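Local atomic coordinates of GH127 beta-L-arabinofuranoside (Geobacillus stearothermophilus, PDB entry 4QK0), a protein that probably hydrolyses beta-L-arabinofuranosidic linkages at the ends of arabinose-containing saccharides, as a glycoside hydrolase of family GH127. Residues Q192-E195 with L196-K200; L430-D434 with A435-H439; W39-N43 with D44-D48. All blocks are in the same frame, centred on the assembly; numbering follows the deposited sequence.

Contact 1 (Q192-E195 with L196-K200); sequences QEIE and LALLK
Three backbone hydrogen bonds tie Glu193, Ile194 and Glu195 to Ala197, Leu198 and Leu199, each spanning four residues, and together they define the first turn of a helix. Ala197 N reaches Glu193 O at 3.1 Å. The next bond, from Leu198 N to Ile194 O, is 2.9 Å long and nearly straight at the hydrogen. The third, Leu199 N to Glu195 O, is weak at 3.4 Å, and that carbonyl has a second donor in Ser214 OG.

Side-chain polar contacts concentrate on Glu195. With CG beside the backbone N (chi1 -53°) and a bend at chi2 (91°), its carboxylate folds back to the start of the helix, where OE1 accepts Glu193 N at 2.9 Å, met nearly head-on to the C-O bond. The same oxygen accepts a hydrogen bond from a water 2.7 Å away, and this water in turn accepts Leu196 N at 3.0 Å. One carboxylate oxygen thus serves two amides of the opening turn, one directly and one through water. The Glu195 carboxylate, held against these amides, probably interacts favourably with the helix dipole. Glu193 occupies the N-cap position of helix 194-205, which belongs to the mainly helical catalytic domain, consistent with an (alpha/alpha)6 barrel.

The apolar pair is Ile194 and Leu198: CG1 meets CD1 at 3.9 Å, the two chains passing at a slant, and the pair faces different neighbours, Ile194 resting on Ile148 of helix 140-158 and Leu198 on Leu213 of helix 208-220. A different kind of packing sets methyls against a carboxylate oxygen. With CG between the backbone N and the carbonyl carbon (chi1 69°), Leu196 turns both methyls, CD1 and CD2, to within 3.8 Å of Glu193 OE1. Glu195 itself packs on Ala275 of helix 266-283 and on Phe217 of helix 208-220.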
ATOM      1  N   GLN A 192      -6.598  13.079  22.767  1.00 21.39           N
ATOM      2  CA  GLN A 192      -5.822  13.639  23.794  1.00 22.00           C
ATOM      3  C   GLN A 192      -5.316  15.002  23.400  1.00 21.49           C
ATOM      4  O   GLN A 192      -5.083  15.286  22.218  1.00 23.99           O
ATOM      5  CB  GLN A 192      -4.668  12.713  24.170  1.00 22.00           C
ATOM      6  CG  GLN A 192      -5.083  11.304  24.500  1.00 22.31           C
ATOM      7  CD  GLN A 192      -5.095  10.359  23.292  1.00 24.32           C
ATOM      8  OE1 GLN A 192      -5.640  10.689  22.249  1.00 23.37           O
ATOM      9  NE2 GLN A 192      -4.469   9.181  23.433  1.00 25.55           N
ATOM     10  N   GLU A 193      -5.184  15.859  24.410  1.00 19.86           N
ATOM     11  CA  GLU A 193      -4.764  17.249  24.277  1.00 21.04           C
ATOM     12  C   GLU A 193      -5.047  17.996  25.598  1.00 20.81           C
ATOM     13  O   GLU A 193      -4.239  18.803  26.014  1.00 21.40           O
ATOM     14  CB  GLU A 193      -5.450  17.996  23.096  1.00 20.73           C
ATOM     15  CG  GLU A 193      -5.521  19.509  23.198  1.00 21.46           C
ATOM     16  CD  GLU A 193      -4.177  20.198  23.072  1.00 24.36           C
ATOM     17  OE1 GLU A 193      -3.183  19.566  22.668  1.00 22.84           O
ATOM     18  OE2 GLU A 193      -4.110  21.412  23.360  1.00 28.66           O
ATOM     19  N   ILE A 194      -6.194  17.767  26.189  1.00 22.65           N
ATOM     20  CA  ILE A 194      -6.577  18.480  27.430  1.00 26.24           C
ATOM     21  C   ILE A 194      -5.550  18.214  28.534  1.00 26.60           C
ATOM     22  O   ILE A 194      -5.215  19.119  29.314  1.00 28.40           O
ATOM     23  CB  ILE A 194      -7.998  18.101  27.894  1.00 27.73           C
ATOM     24  CG1 ILE A 194      -8.493  19.016  29.027  1.00 28.19           C
ATOM     25  CG2 ILE A 194      -8.078  16.672  28.374  1.00 28.98           C
ATOM     26  CD1 ILE A 194      -8.614  20.453  28.649  1.00 27.09           C
ATOM     27  N   GLU A 195      -4.947  17.028  28.502  1.00 26.18           N
ATOM     28  CA  GLU A 195      -4.004  16.643  29.542  1.00 24.80           C
ATOM     29  C   GLU A 195      -2.737  17.506  29.499  1.00 25.31           C
ATOM     30  O   GLU A 195      -2.351  18.104  30.533  1.00 22.93           O
ATOM     31  CB  GLU A 195      -3.690  15.175  29.476  1.00 24.72           C
ATOM     32  CG  GLU A 195      -4.923  14.311  29.474  1.00 25.79           C
ATOM     33  CD  GLU A 195      -5.471  13.982  28.062  1.00 26.23           C
ATOM     34  OE1 GLU A 195      -5.043  14.640  27.082  1.00 21.15           O
ATOM     35  OE2 GLU A 195      -6.300  13.032  27.967  1.00 24.60           O
ATOM     36  N   LEU A 196      -2.135  17.677  28.326  1.00 23.85           N
ATOM     37  CA  LEU A 196      -0.961  18.557  28.258  1.00 25.92           C
ATOM     38  C   LEU A 196      -1.315  20.051  28.455  1.00 25.64           C
ATOM     39  O   LEU A 196      -0.523  20.834  28.963  1.00 27.43           O
ATOM     40  CB  LEU A 196      -0.165  18.324  26.961  1.00 27.91           C
ATOM     41  CG  LEU A 196      -0.790  18.743  25.611  1.00 27.79           C
ATOM     42  CD1 LEU A 196      -0.511  20.188  25.314  1.00 28.45           C
ATOM     43  CD2 LEU A 196      -0.248  17.913  24.446  1.00 27.83           C
ATOM     44  N   ALA A 197      -2.513  20.441  28.026  1.00 25.34           N
ATOM     45  CA  ALA A 197      -2.922  21.800  28.155  1.00 26.05           C
ATOM     46  C   ALA A 197      -3.101  22.186  29.630  1.00 24.55           C
ATOM     47  O   ALA A 197      -2.659  23.219  30.069  1.00 26.33           O
ATOM     48  CB  ALA A 197      -4.239  22.018  27.408  1.00 26.63           C
ATOM     49  N   LEU A 198      -3.758  21.330  30.369  1.00 25.63           N
ATOM     50  CA  LEU A 198      -3.909  21.507  31.815  1.00 27.10           C
ATOM     51  C   LEU A 198      -2.590  21.650  32.551  1.00 26.90           C
ATOM     52  O   LEU A 198      -2.505  22.445  33.469  1.00 30.19           O
ATOM     53  CB  LEU A 198      -4.726  20.361  32.425  1.00 27.11           C
ATOM     54  CG  LEU A 198      -6.204  20.430  32.113  1.00 27.88           C
ATOM     55  CD1 LEU A 198      -6.945  19.176  32.549  1.00 28.77           C
ATOM     56  CD2 LEU A 198      -6.848  21.662  32.757  1.00 29.68           C
ATOM     57  N   LEU A 199      -1.545  20.957  32.139  1.00 26.76           N
ATOM     58  CA  LEU A 199      -0.226  21.187  32.749  1.00 30.52           C
ATOM     59  C   LEU A 199       0.234  22.600  32.531  1.00 30.20           C
ATOM     60  O   LEU A 199       0.850  23.192  33.389  1.00 28.61           O
ATOM     61  CB  LEU A 199       0.865  20.253  32.203  1.00 33.34           C
ATOM     62  CG  LEU A 199       0.659  18.764  32.342  1.00 40.43           C
ATOM     63  CD1 LEU A 199       1.899  17.986  31.883  1.00 45.74           C
ATOM     64  CD2 LEU A 199       0.374  18.435  33.798  1.00 45.81           C
ATOM     65  N   LYS A 200       0.028  23.125  31.337  1.00 30.71           N
ATOM     66  CA  LYS A 200       0.487  24.473  31.069  1.00 30.54           C
ATOM     67  C   LYS A 200      -0.302  25.453  31.910  1.00 26.45           C
ATOM     68  O   LYS A 200       0.219  26.460  32.373  1.00 24.95           O
ATOM     69  CB  LYS A 200       0.385  24.765  29.560  1.00 37.08           C
ATOM     70  CG  LYS A 200       1.684  24.468  28.769  1.00 40.23           C
ATOM     71  CD  LYS A 200       1.482  23.837  27.388  1.00 45.25           C
ATOM     72  CE  LYS A 200       2.391  24.397  26.277  1.00 48.19           C
ATOM     73  NZ  LYS A 200       1.626  25.158  25.202  1.00 45.69           N
TER
HETATM   74  O   HOH W   1      -2.675  15.578  26.206  1.00 26.27           O

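Contact 2 (L430-D434 with A435-H439); sequences LQTSD and ALFVH
Gln431 sets CG anti to its own nitrogen and then bends at chi2 (66°), which carries its amide back over the hairpin to Leu436, while Phe437, with CG beside its backbone N (chi1 -68°), swings its ring along the partner strand toward Thr432. The Gln431 amide is fixed at both ends. NE2 donates to Thr432 O at 2.7 Å, in the carbonyl plane and on a lone pair, with the acceptor only 4° out of the amide plane; OE1 is hydrogen-bonded to Thr448 OG1. Held this way, the amide lays OE1 against the CD2 methyl of Leu436 at 3.7 Å, the two side chains crossing at about a right angle.

The backbone supplies the register of a short antiparallel beta hairpin, strands 429-431 and 436-438. Leu430 and Phe437 form a hydrogen-bonded pair, with Leu430 N to Phe437 O at 3.0 Å and Phe437 N to Leu430 O at 2.9 Å; Gln431 and Leu436 are the adjacent non-hydrogen-bonded pair. Beyond them Thr432 N donates to Ala435 O at 2.9 Å, almost in line with the carbonyl bond, closing a tight turn through Ser433 and Asp434. Strand 436-438 also runs parallel to strand 479-486 and bonds to it, so the hairpin extends a sheet of the GH127 middle region.

Its two faces meet different surroundings. Gln431 and Leu436 share one face, where both pack on Ile450 of strand 444-450. On the face of Leu430 and Phe437, the edge of the phenylalanine ring takes Thr432 CB at 4.1 Å from CE2, and Met352 touches both Leu430 and Phe437. His439 brings NE2 to within 3.5 Å of Leu430 CB, approaching obliquely, while its ND1 is hydrogen-bonded to Tyr513 OH.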
ATOM      1  N   LEU A 430      17.285  25.802  27.981  1.00 33.01           N
ATOM      2  CA  LEU A 430      16.519  25.502  29.200  1.00 33.58           C
ATOM      3  C   LEU A 430      17.323  25.961  30.437  1.00 35.40           C
ATOM      4  O   LEU A 430      18.440  25.486  30.680  1.00 33.33           O
ATOM      5  CB  LEU A 430      16.216  24.019  29.305  1.00 33.79           C
ATOM      6  CG  LEU A 430      15.480  23.619  30.577  1.00 34.69           C
ATOM      7  CD1 LEU A 430      14.035  24.116  30.600  1.00 35.75           C
ATOM      8  CD2 LEU A 430      15.519  22.103  30.748  1.00 34.22           C
ATOM      9  N   GLN A 431      16.719  26.861  31.213  1.00 38.59           N
ATOM     10  CA  GLN A 431      17.282  27.330  32.472  1.00 42.16           C
ATOM     11  C   GLN A 431      16.780  26.435  33.575  1.00 39.50           C
ATOM     12  O   GLN A 431      15.597  26.310  33.798  1.00 42.41           O
ATOM     13  CB  GLN A 431      16.875  28.774  32.795  1.00 46.76           C
ATOM     14  CG  GLN A 431      17.455  29.304  34.107  1.00 49.39           C
ATOM     15  CD  GLN A 431      18.940  29.418  34.008  1.00 58.14           C
ATOM     16  OE1 GLN A 431      19.440  30.285  33.291  1.00 63.20           O
ATOM     17  NE2 GLN A 431      19.667  28.503  34.665  1.00 60.75           N
ATOM     18  N   THR A 432      17.708  25.797  34.250  1.00 39.94           N
ATOM     19  CA  THR A 432      17.447  25.030  35.439  1.00 42.81           C
ATOM     20  C   THR A 432      18.247  25.656  36.607  1.00 47.06           C
ATOM     21  O   THR A 432      19.037  26.584  36.382  1.00 43.31           O
ATOM     22  CB  THR A 432      17.839  23.606  35.060  1.00 44.90           C
ATOM     23  OG1 THR A 432      16.643  22.896  34.786  1.00 49.62           O
ATOM     24  CG2 THR A 432      18.614  22.905  36.070  1.00 41.37           C
ATOM     25  N   SER A 433      18.005  25.240  37.856  1.00 54.03           N
ATOM     26  CA  SER A 433      18.800  25.783  38.990  1.00 54.10           C
ATOM     27  C   SER A 433      20.188  25.141  38.994  1.00 53.50           C
ATOM     28  O   SER A 433      21.155  25.742  39.402  1.00 52.39           O
ATOM     29  CB  SER A 433      18.095  25.561  40.325  1.00 57.23           C
ATOM     30  OG  SER A 433      18.076  24.186  40.655  1.00 63.24           O
ATOM     31  N   ASP A 434      20.262  23.913  38.504  1.00 56.14           N
ATOM     32  CA  ASP A 434      21.520  23.230  38.242  1.00 58.79           C
ATOM     33  C   ASP A 434      22.401  23.772  37.089  1.00 61.80           C
ATOM     34  O   ASP A 434      23.610  23.576  37.147  1.00 62.88           O
ATOM     35  CB  ASP A 434      21.261  21.753  37.905  1.00 57.97           C
ATOM     36  CG  ASP A 434      20.743  20.923  39.106  1.00 61.96           C
ATOM     37  OD1 ASP A 434      20.514  21.486  40.218  1.00 49.08           O
ATOM     38  OD2 ASP A 434      20.601  19.684  38.902  1.00 53.83           O
ATOM     39  N   ALA A 435      21.821  24.410  36.058  1.00 55.01           N
ATOM     40  CA  ALA A 435      22.555  24.708  34.824  1.00 44.01           C
ATOM     41  C   ALA A 435      21.762  25.515  33.802  1.00 40.95           C
ATOM     42  O   ALA A 435      20.529  25.533  33.824  1.00 49.86           O
ATOM     43  CB  ALA A 435      22.991  23.400  34.192  1.00 43.62           C
ATOM     44  N   LEU A 436      22.459  26.207  32.911  1.00 36.44           N
ATOM     45  CA  LEU A 436      21.840  26.703  31.670  1.00 36.65           C
ATOM     46  C   LEU A 436      22.208  25.719  30.520  1.00 34.97           C
ATOM     47  O   LEU A 436      23.397  25.471  30.249  1.00 32.10           O
ATOM     48  CB  LEU A 436      22.298  28.113  31.366  1.00 36.89           C
ATOM     49  CG  LEU A 436      21.556  28.970  30.324  1.00 38.59           C
ATOM     50  CD1 LEU A 436      22.268  28.966  29.015  1.00 39.72           C
ATOM     51  CD2 LEU A 436      20.104  28.599  30.114  1.00 38.79           C
ATOM     52  N   PHE A 437      21.184  25.094  29.937  1.00 30.14           N
ATOM     53  CA  PHE A 437      21.337  24.073  28.857  1.00 30.05           C
ATOM     54  C   PHE A 437      21.103  24.702  27.493  1.00 30.43           C
ATOM     55  O   PHE A 437      20.163  25.474  27.347  1.00 27.53           O
ATOM     56  CB  PHE A 437      20.369  22.906  29.030  1.00 29.59           C
ATOM     57  CG  PHE A 437      20.669  22.054  30.222  1.00 30.38           C
ATOM     58  CD1 PHE A 437      21.624  21.089  30.155  1.00 31.48           C
ATOM     59  CD2 PHE A 437      20.041  22.291  31.424  1.00 33.88           C
ATOM     60  CE1 PHE A 437      21.933  20.334  31.257  1.00 36.02           C
ATOM     61  CE2 PHE A 437      20.319  21.533  32.546  1.00 35.25           C
ATOM     62  CZ  PHE A 437      21.284  20.556  32.467  1.00 38.82           C
ATOM     63  N   VAL A 438      22.013  24.427  26.551  1.00 28.82           N
ATOM     64  CA  VAL A 438      21.845  24.779  25.142  1.00 29.52           C
ATOM     65  C   VAL A 438      21.442  23.498  24.382  1.00 28.36           C
ATOM     66  O   VAL A 438      22.238  22.553  24.276  1.00 25.83           O
ATOM     67  CB  VAL A 438      23.131  25.360  24.559  1.00 29.75           C
ATOM     68  CG1 VAL A 438      22.889  25.896  23.159  1.00 33.40           C
ATOM     69  CG2 VAL A 438      23.598  26.514  25.435  1.00 32.72           C
ATOM     70  N   HIS A 439      20.191  23.453  23.920  1.00 26.13           N
ATOM     71  CA  HIS A 439      19.690  22.298  23.168  1.00 24.72           C
ATOM     72  C   HIS A 439      19.942  22.430  21.664  1.00 26.27           C
ATOM     73  O   HIS A 439      20.408  21.484  21.028  1.00 26.34           O
ATOM     74  CB  HIS A 439      18.199  22.153  23.306  1.00 23.50           C
ATOM     75  CG  HIS A 439      17.743  21.918  24.687  1.00 24.72           C
ATOM     76  ND1 HIS A 439      18.438  21.126  25.574  1.00 26.75           N
ATOM     77  CD2 HIS A 439      16.659  22.376  25.345  1.00 24.93           C
ATOM     78  CE1 HIS A 439      17.797  21.109  26.721  1.00 27.28           C
ATOM     79  NE2 HIS A 439      16.704  21.846  26.602  1.00 28.23           N
TER

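Contact 3 (W39-N43 with D44-D48); sequences WEALN and DRIPD
A Schellman motif closes helix 22-42, with Arg45 N bonded to Glu40 O at 3.0 Å and Asp44 N to Ala41 O at the same length; the positive phi of Asp44 (58°), the C-prime residue, turns the chain out of the helix. Arg45 then reaches back, a bend at chi3 (-69°) helping to fold its guanidinium beside Glu40, and grips that residue side-on: NE to OE1 at 2.8 Å and NH2 to OE2 at 2.9 Å. Both oxygens lie near the guanidinium plane, but the nitrogens come from above the carboxylate, the two planes being 47° apart. An alanine at Glu40 would remove both acceptors and is likely to leave the Arg45 guanidinium freer to swing away from the helix end.

On one face of that guanidinium sits Asn43 CB, 3.4 Å from NH1, with the amide nearly parallel to it. Asn43 ND2 donates to Trp39 O at 2.8 Å and also lies over the centre of the Trp39 ring, which stacks with the ring of Trp82. This cap sits in the catalytic domain, where the loop leads to helix 54-61: Asp44 OD1 accepts the backbone nitrogens of Ser52 and His53 just ahead of it. The exit is also packed by apolar atoms, Ile46 CD1 lying 3.7 Å from Ala41 CB.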
ATOM      1  N   TRP A  39      -6.063  34.088   8.944  1.00 25.47           N
ATOM      2  CA  TRP A  39      -7.081  35.004   9.484  1.00 26.03           C
ATOM      3  C   TRP A  39      -8.217  35.226   8.472  1.00 28.67           C
ATOM      4  O   TRP A  39      -9.405  35.231   8.820  1.00 29.19           O
ATOM      5  CB  TRP A  39      -6.425  36.330   9.932  1.00 29.27           C
ATOM      6  CG  TRP A  39      -7.384  37.317  10.475  1.00 31.06           C
ATOM      7  CD1 TRP A  39      -7.643  38.548   9.963  1.00 30.33           C
ATOM      8  CD2 TRP A  39      -8.275  37.153  11.605  1.00 31.73           C
ATOM      9  NE1 TRP A  39      -8.641  39.152  10.683  1.00 34.77           N
ATOM     10  CE2 TRP A  39      -9.050  38.333  11.696  1.00 30.58           C
ATOM     11  CE3 TRP A  39      -8.477  36.141  12.540  1.00 29.22           C
ATOM     12  CZ2 TRP A  39      -9.978  38.553  12.705  1.00 31.48           C
ATOM     13  CZ3 TRP A  39      -9.452  36.337  13.550  1.00 30.91           C
ATOM     14  CH2 TRP A  39     -10.189  37.531  13.621  1.00 31.15           C
ATOM     15  N   GLU A  40      -7.857  35.371   7.195  1.00 32.09           N
ATOM     16  CA  GLU A  40      -8.853  35.586   6.145  1.00 32.52           C
ATOM     17  C   GLU A  40      -9.707  34.368   6.011  1.00 34.77           C
ATOM     18  O   GLU A  40     -10.929  34.493   5.880  1.00 40.72           O
ATOM     19  CB  GLU A  40      -8.185  35.920   4.811  1.00 35.59           C
ATOM     20  CG  GLU A  40      -7.410  37.241   4.838  1.00 37.26           C
ATOM     21  CD  GLU A  40      -8.296  38.408   5.230  1.00 41.73           C
ATOM     22  OE1 GLU A  40      -9.284  38.681   4.512  1.00 49.02           O
ATOM     23  OE2 GLU A  40      -8.028  39.057   6.264  1.00 44.20           O
ATOM     24  N   ALA A  41      -9.075  33.182   6.032  1.00 31.70           N
ATOM     25  CA  ALA A  41      -9.828  31.938   5.885  1.00 31.56           C
ATOM     26  C   ALA A  41     -10.806  31.749   7.030  1.00 34.37           C
ATOM     27  O   ALA A  41     -11.975  31.343   6.805  1.00 33.93           O
ATOM     28  CB  ALA A  41      -8.885  30.749   5.807  1.00 28.82           C
ATOM     29  N   LEU A  42     -10.339  32.034   8.262  1.00 33.21           N
ATOM     30  CA  LEU A  42     -11.187  31.840   9.423  1.00 31.10           C
ATOM     31  C   LEU A  42     -12.406  32.751   9.347  1.00 30.25           C
ATOM     32  O   LEU A  42     -13.454  32.467   9.951  1.00 28.97           O
ATOM     33  CB  LEU A  42     -10.413  32.080  10.715  1.00 35.07           C
ATOM     34  CG  LEU A  42      -9.288  31.089  11.034  1.00 37.36           C
ATOM     35  CD1 LEU A  42      -8.402  31.647  12.125  1.00 37.24           C
ATOM     36  CD2 LEU A  42      -9.821  29.708  11.422  1.00 38.13           C
ATOM     37  N   ASN A  43     -12.281  33.859   8.626  1.00 30.78           N
ATOM     38  CA  ASN A  43     -13.417  34.812   8.462  1.00 34.45           C
ATOM     39  C   ASN A  43     -14.141  34.715   7.126  1.00 37.87           C
ATOM     40  O   ASN A  43     -14.896  35.622   6.770  1.00 33.38           O
ATOM     41  CB  ASN A  43     -12.937  36.230   8.634  1.00 32.85           C
ATOM     42  CG  ASN A  43     -12.596  36.548  10.060  1.00 32.66           C
ATOM     43  OD1 ASN A  43     -13.469  36.815  10.838  1.00 36.44           O
ATOM     44  ND2 ASN A  43     -11.318  36.533  10.397  1.00 33.24           N
ATOM     45  N   ASP A  44     -13.879  33.638   6.388  1.00 39.30           N
ATOM     46  CA  ASP A  44     -14.540  33.358   5.108  1.00 40.16           C
ATOM     47  C   ASP A  44     -14.374  34.447   4.049  1.00 38.83           C
ATOM     48  O   ASP A  44     -15.279  34.716   3.299  1.00 37.40           O
ATOM     49  CB  ASP A  44     -16.026  33.078   5.340  1.00 43.09           C
ATOM     50  CG  ASP A  44     -16.247  31.910   6.278  1.00 43.13           C
ATOM     51  OD1 ASP A  44     -15.602  30.876   6.085  1.00 45.11           O
ATOM     52  OD2 ASP A  44     -17.085  32.015   7.189  1.00 51.25           O
ATOM     53  N   ARG A  45     -13.218  35.074   4.009  1.00 42.20           N
ATOM     54  CA  ARG A  45     -12.961  36.151   3.058  1.00 44.65           C
ATOM     55  C   ARG A  45     -12.035  35.715   1.922  1.00 45.90           C
ATOM     56  O   ARG A  45     -11.395  36.549   1.299  1.00 52.98           O
ATOM     57  CB  ARG A  45     -12.355  37.349   3.776  1.00 43.71           C
ATOM     58  CG  ARG A  45     -13.315  37.994   4.753  1.00 43.07           C
ATOM     59  CD  ARG A  45     -12.821  39.387   5.134  1.00 43.00           C
ATOM     60  NE  ARG A  45     -11.601  39.369   5.956  1.00 44.65           N
ATOM     61  CZ  ARG A  45     -11.556  39.465   7.291  1.00 41.58           C
ATOM     62  NH1 ARG A  45     -12.656  39.561   8.021  1.00 41.94           N
ATOM     63  NH2 ARG A  45     -10.388  39.446   7.910  1.00 39.29           N
ATOM     64  N   ILE A  46     -11.960  34.417   1.660  1.00 48.30           N
ATOM     65  CA  ILE A  46     -11.127  33.897   0.577  1.00 51.83           C
ATOM     66  C   ILE A  46     -12.054  33.244  -0.439  1.00 57.34           C
ATOM     67  O   ILE A  46     -12.518  32.133  -0.209  1.00 48.89           O
ATOM     68  CB  ILE A  46     -10.113  32.882   1.093  1.00 52.38           C
ATOM     69  CG1 ILE A  46      -9.080  33.608   1.946  1.00 53.97           C
ATOM     70  CG2 ILE A  46      -9.421  32.161  -0.067  1.00 53.76           C
ATOM     71  CD1 ILE A  46      -8.179  32.675   2.712  1.00 56.83           C
ATOM     72  N   PRO A  47     -12.367  33.955  -1.541  1.00 69.54           N
ATOM     73  CA  PRO A  47     -13.448  33.604  -2.491  1.00 72.56           C
ATOM     74  C   PRO A  47     -13.475  32.141  -2.907  1.00 70.74           C
ATOM     75  O   PRO A  47     -14.510  31.504  -2.887  1.00 75.89           O
ATOM     76  CB  PRO A  47     -13.122  34.478  -3.698  1.00 77.29           C
ATOM     77  CG  PRO A  47     -12.507  35.703  -3.105  1.00 80.24           C
ATOM     78  CD  PRO A  47     -11.747  35.251  -1.881  1.00 76.29           C
ATOM     79  N   ASP A  48     -12.315  31.617  -3.251  1.00 64.53           N
ATOM     80  CA  ASP A  48     -12.189  30.261  -3.791  1.00 72.54           C
ATOM     81  C   ASP A  48     -12.101  29.129  -2.761  1.00 72.30           C
ATOM     82  O   ASP A  48     -11.959  27.935  -3.089  1.00 71.74           O
ATOM     83  CB  ASP A  48     -10.878  30.270  -4.587  1.00 77.45           C
ATOM     84  CG  ASP A  48      -9.759  31.018  -3.838  1.00 78.81           C
ATOM     85  OD1 ASP A  48     -10.004  32.207  -3.478  1.00 69.73           O
ATOM     86  OD2 ASP A  48      -8.668  30.424  -3.598  1.00 70.53           O
TER
HETATM   87  O   HOH W   2     -16.074  32.870  10.054  1.00 25.15           O

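How the contacts relate
Along the chain the order is contact 3, contact 1, contact 2, each closing before the next opens, and none touches another. Contacts 1 and 3 lie in the mainly helical catalytic domain, one at the start of helix 194-205 and the other at the end of helix 22-42; their centres are 29 Å apart, with nearest atoms about 16 Å apart. Contact 2 is the hairpin at the passage into the beta-rich part, its centre 24 Å from that of contact 1 and 43 Å from that of contact 3, on the opposite side of the chain's centre from the latter. Contacts 1 and 3 thus shape ends of separate helices; contact 2 leads into a middle-domain sheet.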